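Local coordinates for BIFUNCTIONAL PROTEIN Proline utilization A (PutA) (Corynebacterium freiburgense, PDB 5UX5), which catalyses the two-step oxidation of proline to glutamate, pairing an FAD-dependent proline dehydrogenase with an NAD-dependent aldehyde dehydrogenase in one chain, at residues K136-L141 with T400-A405; N155-A160 with V412-R417. One frame throughout, in Å; residues are numbered along the deposited sequence.

In the fold
Both contacts belong to the proline dehydrogenase barrel and meet at the seam where its first and last strands, 151-157 and 396-403, lie side by side. Contact 1 packs helix 136-147 on the outer face of strand 396-403, whereas contact 2 sets helix 408-421 against the inner-facing side chains near the end of strand 151-157; their centres are about 14 Å apart. They are joined directly by backbone hydrogen bonds of Val402 with Asn155 and Leu157. Each is apolar, but contact 1 is a mostly buried aliphatic layer, while contact 2 is only partly buried and includes the oblique approach of a tyrosine ring, closer to the flavin cofactor.

Contact 1 of 2, residues K136-L141 with T400-A405; sequences KALNKL and TPVVHA
Leu138 reaches from helix 136-147 onto strand 396-403 and meets both Val402 and Thr400. Its CB points at the strand but stays about 5.0 Å from Val402 CG1. One bond further along, CG of Leu138 is 4.4 Å from Val402 CG1. The fork at the tip makes the real contact: CD1 bridges two strand residues, lying 3.9 Å from Val402 CG1 and 4.0 Å from Thr400 CG2, whereas CD2 meets Val402 CG1 alone, also at 3.9 Å. The valine methyl is thus held against both prongs of the leucine, and the two side chains cross at about a right angle. The extended first torsion of Leu138, with CG opposite the backbone N (chi1 177°), carries this fork out from the helix.

One turn later Leu141 adds a lighter touch. Its CD2 and Thr400 CG2 approach tip to tip at 4.2 Å, which leaves the threonine methyl shared between two leucines. Thr400 turns that methyl to the helix because OG1 sits on the backbone N side (chi1 -60°), where the hydroxyl bonds to the carbonyl O of Leu398. The polar group is therefore satisfied within its own strand and the interface remains purely aliphatic.

Strand alternation sorts the residues: Thr400 and Val402 face helix 136-147, while Pro401 between them points away. The helix runs nearly antiparallel to the strand, at 160°, with local axes 10.7 Å apart, in the manner of an outer helix on a TIM barrel. Leu152 and Val154 of strand 151-157 extend the layer on one flank, and Leu141 also touches Leu131 of the short strand 131-132 and Gln379, just after strand 373-378.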
loop_
_atom_site.group_PDB
_atom_site.type_symbol
_atom_site.label_atom_id
_atom_site.label_comp_id
_atom_site.label_asym_id
_atom_site.label_seq_id
_atom_site.Cartn_x
_atom_site.Cartn_y
_atom_site.Cartn_z
ATOM N N LYS A 136 -40.997 -12.474 -1.295
ATOM C CA LYS A 136 -41.995 -12.534 -2.358
ATOM C C LYS A 136 -41.947 -11.293 -3.250
ATOM O O LYS A 136 -42.310 -11.375 -4.433
ATOM C CB LYS A 136 -43.394 -12.731 -1.752
ATOM N N ALA A 137 -41.469 -10.158 -2.710
ATOM C CA ALA A 137 -41.425 -8.912 -3.473
ATOM C C ALA A 137 -40.716 -9.101 -4.806
ATOM O O ALA A 137 -41.157 -8.572 -5.835
ATOM C CB ALA A 137 -40.721 -7.832 -2.658
ATOM N N LEU A 138 -39.620 -9.869 -4.803
ATOM C CA LEU A 138 -38.862 -10.118 -6.022
ATOM C C LEU A 138 -39.677 -10.939 -7.023
ATOM O O LEU A 138 -39.714 -10.620 -8.223
ATOM C CB LEU A 138 -37.542 -10.814 -5.687
ATOM C CG LEU A 138 -36.675 -11.194 -6.900
ATOM C CD1 LEU A 138 -36.271 -9.949 -7.677
ATOM C CD2 LEU A 138 -35.430 -11.971 -6.507
ATOM N N ASN A 139 -40.332 -12.015 -6.556
ATOM C CA ASN A 139 -41.085 -12.832 -7.502
ATOM C C ASN A 139 -42.236 -12.049 -8.104
ATOM O O ASN A 139 -42.572 -12.250 -9.277
ATOM C CB ASN A 139 -41.632 -14.113 -6.858
ATOM C CG ASN A 139 -40.571 -15.173 -6.632
ATOM O OD1 ASN A 139 -39.699 -15.402 -7.477
ATOM N ND2 ASN A 139 -40.697 -15.892 -5.532
ATOM N N LYS A 140 -42.832 -11.138 -7.330
ATOM C CA LYS A 140 -43.885 -10.279 -7.869
ATOM C C LYS A 140 -43.328 -9.334 -8.928
ATOM O O LYS A 140 -43.941 -9.150 -9.991
ATOM C CB LYS A 140 -44.533 -9.495 -6.721
ATOM C CG LYS A 140 -45.677 -8.553 -7.076
ATOM C CD LYS A 140 -46.019 -7.657 -5.869
ATOM C CE LYS A 140 -47.510 -7.310 -5.774
ATOM N NZ LYS A 140 -47.991 -6.338 -6.806
ATOM N N LEU A 141 -42.125 -8.792 -8.689
ATOM C CA LEU A 141 -41.528 -7.881 -9.652
ATOM C C LEU A 141 -41.083 -8.616 -10.905
ATOM O O LEU A 141 -41.105 -8.035 -11.993
ATOM C CB LEU A 141 -40.363 -7.130 -9.017
ATOM C CG LEU A 141 -39.581 -6.169 -9.912
ATOM C CD1 LEU A 141 -40.437 -4.982 -10.330
ATOM C CD2 LEU A 141 -38.311 -5.728 -9.194
ATOM N N THR A 400 -31.509 -5.429 -11.464
ATOM C CA THR A 400 -32.296 -5.615 -10.246
ATOM C C THR A 400 -31.403 -6.094 -9.107
ATOM O O THR A 400 -31.015 -7.280 -9.086
ATOM C CB THR A 400 -33.441 -6.599 -10.494
ATOM O OG1 THR A 400 -34.282 -6.090 -11.534
ATOM C CG2 THR A 400 -34.281 -6.806 -9.245
ATOM N N PRO A 401 -31.084 -5.233 -8.134
ATOM C CA PRO A 401 -30.224 -5.648 -7.019
ATOM C C PRO A 401 -31.029 -6.379 -5.964
ATOM O O PRO A 401 -32.140 -5.978 -5.607
ATOM C CB PRO A 401 -29.692 -4.322 -6.462
ATOM C CG PRO A 401 -30.702 -3.289 -6.877
ATOM C CD PRO A 401 -31.667 -3.906 -7.894
ATOM N N VAL A 402 -30.466 -7.479 -5.478
ATOM C CA VAL A 402 -31.076 -8.241 -4.398
ATOM C C VAL A 402 -30.018 -8.545 -3.341
ATOM O O VAL A 402 -28.808 -8.448 -3.578
ATOM C CB VAL A 402 -31.763 -9.538 -4.896
ATOM C CG1 VAL A 402 -32.809 -9.208 -5.937
ATOM C CG2 VAL A 402 -30.750 -10.498 -5.473
ATOM N N VAL A 403 -30.490 -8.909 -2.150
ATOM C CA VAL A 403 -29.604 -9.036 -1.006
ATOM C C VAL A 403 -30.159 -10.042 0.000
ATOM O O VAL A 403 -31.361 -10.323 0.044
ATOM C CB VAL A 403 -29.394 -7.647 -0.356
ATOM C CG1 VAL A 403 -30.647 -7.202 0.404
ATOM C CG2 VAL A 403 -28.161 -7.646 0.513
ATOM N N HIS A 404 -29.251 -10.621 0.782
ATOM C CA HIS A 404 -29.618 -11.349 1.983
ATOM C C HIS A 404 -30.037 -10.359 3.070
ATOM O O HIS A 404 -29.509 -9.248 3.152
ATOM C CB HIS A 404 -28.446 -12.201 2.458
ATOM C CG HIS A 404 -28.790 -13.112 3.592
ATOM N ND1 HIS A 404 -28.828 -12.690 4.905
ATOM C CD2 HIS A 404 -29.133 -14.421 3.605
ATOM C CE1 HIS A 404 -29.173 -13.702 5.677
ATOM N NE2 HIS A 404 -29.363 -14.764 4.914
ATOM N N ALA A 405 -30.996 -10.772 3.909
ATOM C CA ALA A 405 -31.674 -9.839 4.816
ATOM C C ALA A 405 -30.704 -9.031 5.677
ATOM O O ALA A 405 -30.823 -7.804 5.775
ATOM C CB ALA A 405 -32.661 -10.601 5.700
#

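Contact 2 of 2, residues N155-A160 with V412-R417; sequences NLLGEA and VSYLVR
Leu157, near the end of strand 151-157, pushes its two methyls against consecutive residues of helix 408-421. The close half of the contact is the leucine pair: CD1 of Leu157 lies 3.6 Å from CD2 of Leu415, and the side chains cross roughly at right angles. Although the Leu415 CB does not point straight at the strand, its CD2 branch turns toward Leu157 to make this touch. Leu157 has CG beside its own backbone N (chi1 -54°), and with CD1 extended away from CA (chi2 175°) that branch reaches the helix. Pro401 of strand 396-403 touches both leucines and so completes a small apolar cluster.

The other half is looser. CD2 of Leu157 approaches CE1 of the Tyr414 ring obliquely at 4.1 Å, and Tyr414 is partly open to solvent, whereas Leu157 is buried. Beyond it the chains diverge around Gly158, where a CB would be jammed against the preceding carbonyl O, which calls for glycine. On the far side of Tyr414, the Arg417 guanidinium makes a cation-pi contact with Phe1068 from the C-terminal end of the chain.

Helix 408-421 directly follows strand 396-403 and folds back over the end of the barrel. It rests there on inward-facing residues of the first and last strands, as in other proline dehydrogenases, with the side chain of Tyr414 about 7 Å from the bound FAD. On the opposite face of strand 151-157, Leu156 packs against helix 164-178, so successive residues of the strand face one helix over the barrel end and one on its outside.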
loop_
_atom_site.group_PDB
_atom_site.type_symbol
_atom_site.label_atom_id
_atom_site.label_comp_id
_atom_site.label_asym_id
_atom_site.label_seq_id
_atom_site.Cartn_x
_atom_site.Cartn_y
_atom_site.Cartn_z
ATOM N N ASN A 155 -28.888 -9.328 -9.429
ATOM C CA ASN A 155 -27.511 -9.169 -8.971
ATOM C C ASN A 155 -27.502 -9.195 -7.450
ATOM O O ASN A 155 -28.170 -8.375 -6.809
ATOM C CB ASN A 155 -26.933 -7.849 -9.515
ATOM C CG ASN A 155 -25.468 -7.605 -9.132
ATOM O OD1 ASN A 155 -25.117 -6.508 -8.716
ATOM N ND2 ASN A 155 -24.616 -8.607 -9.299
ATOM N N LEU A 156 -26.735 -10.115 -6.875
ATOM C CA LEU A 156 -26.713 -10.300 -5.429
ATOM C C LEU A 156 -25.650 -9.396 -4.802
ATOM O O LEU A 156 -24.458 -9.512 -5.117
ATOM C CB LEU A 156 -26.463 -11.764 -5.081
ATOM C CG LEU A 156 -26.429 -12.027 -3.567
ATOM C CD1 LEU A 156 -27.785 -11.771 -2.927
ATOM C CD2 LEU A 156 -25.961 -13.448 -3.260
ATOM N N LEU A 157 -26.082 -8.484 -3.940
ATOM C CA LEU A 157 -25.179 -7.628 -3.184
ATOM C C LEU A 157 -25.004 -8.160 -1.762
ATOM O O LEU A 157 -25.733 -9.047 -1.309
ATOM C CB LEU A 157 -25.706 -6.192 -3.162
ATOM C CG LEU A 157 -25.998 -5.575 -4.538
ATOM C CD1 LEU A 157 -26.645 -4.184 -4.397
ATOM C CD2 LEU A 157 -24.764 -5.531 -5.431
ATOM N N GLY A 158 -24.039 -7.605 -1.036
ATOM C CA GLY A 158 -23.924 -8.004 0.356
ATOM C C GLY A 158 -22.603 -7.594 0.976
ATOM O O GLY A 158 -21.941 -6.675 0.504
ATOM N N GLU A 159 -22.276 -8.281 2.076
ATOM C CA GLU A 159 -21.071 -8.031 2.868
ATOM C C GLU A 159 -19.825 -8.080 1.988
ATOM O O GLU A 159 -19.742 -8.867 1.042
ATOM C CB GLU A 159 -20.975 -9.080 3.996
ATOM C CG GLU A 159 -20.445 -8.620 5.370
ATOM C CD GLU A 159 -20.549 -9.719 6.449
ATOM O OE1 GLU A 159 -20.565 -10.932 6.117
ATOM O OE2 GLU A 159 -20.624 -9.374 7.645
ATOM N N ALA A 160 -18.837 -7.251 2.319
ATOM C CA ALA A 160 -17.599 -7.229 1.547
ATOM C C ALA A 160 -17.001 -8.625 1.494
ATOM O O ALA A 160 -16.979 -9.344 2.496
ATOM C CB ALA A 160 -16.586 -6.266 2.160
ATOM N N VAL A 412 -27.145 -1.173 0.508
ATOM C CA VAL A 412 -27.667 0.113 0.049
ATOM C C VAL A 412 -26.549 1.147 -0.033
ATOM O O VAL A 412 -26.583 2.040 -0.892
ATOM C CB VAL A 412 -28.825 0.589 0.952
ATOM C CG1 VAL A 412 -29.432 1.887 0.418
ATOM C CG2 VAL A 412 -29.908 -0.485 1.062
ATOM N N SER A 413 -25.526 1.036 0.825
ATOM C CA SER A 413 -24.440 2.019 0.809
ATOM C C SER A 413 -23.556 1.841 -0.415
ATOM O O SER A 413 -23.209 2.823 -1.082
ATOM C CB SER A 413 -23.616 1.930 2.094
ATOM O OG SER A 413 -24.493 1.891 3.209
ATOM N N TYR A 414 -23.162 0.596 -0.713
ATOM C CA TYR A 414 -22.528 0.285 -1.996
ATOM C C TYR A 414 -23.297 0.915 -3.150
ATOM O O TYR A 414 -22.715 1.534 -4.044
ATOM C CB TYR A 414 -22.443 -1.237 -2.174
ATOM C CG TYR A 414 -21.936 -1.747 -3.517
ATOM C CD1 TYR A 414 -22.773 -1.789 -4.638
ATOM C CD2 TYR A 414 -20.640 -2.249 -3.655
ATOM C CE1 TYR A 414 -22.326 -2.271 -5.862
ATOM C CE2 TYR A 414 -20.184 -2.740 -4.880
ATOM C CZ TYR A 414 -21.040 -2.747 -5.978
ATOM O OH TYR A 414 -20.620 -3.231 -7.198
ATOM N N LEU A 415 -24.615 0.773 -3.137
ATOM C CA LEU A 415 -25.396 1.253 -4.261
ATOM C C LEU A 415 -25.427 2.778 -4.318
ATOM O O LEU A 415 -25.443 3.355 -5.415
ATOM C CB LEU A 415 -26.806 0.667 -4.185
ATOM C CG LEU A 415 -27.406 0.244 -5.524
ATOM C CD1 LEU A 415 -26.313 0.048 -6.574
ATOM C CD2 LEU A 415 -28.206 -1.029 -5.330
ATOM N N VAL A 416 -25.415 3.445 -3.160
ATOM C CA VAL A 416 -25.473 4.906 -3.152
ATOM C C VAL A 416 -24.222 5.498 -3.807
ATOM O O VAL A 416 -24.323 6.409 -4.636
ATOM C CB VAL A 416 -25.690 5.431 -1.721
ATOM N N ARG A 417 -23.032 4.972 -3.484
ATOM C CA ARG A 417 -21.806 5.444 -4.134
ATOM C C ARG A 417 -21.858 5.257 -5.649
ATOM O O ARG A 417 -21.587 6.196 -6.407
ATOM C CB ARG A 417 -20.586 4.725 -3.573
ATOM C CG ARG A 417 -20.113 5.261 -2.274
ATOM C CD ARG A 417 -19.782 4.104 -1.396
ATOM N NE ARG A 417 -19.165 3.044 -2.185
ATOM C CZ ARG A 417 -19.028 1.786 -1.764
ATOM N NH1 ARG A 417 -19.466 1.441 -0.555
ATOM N NH2 ARG A 417 -18.457 0.869 -2.547
#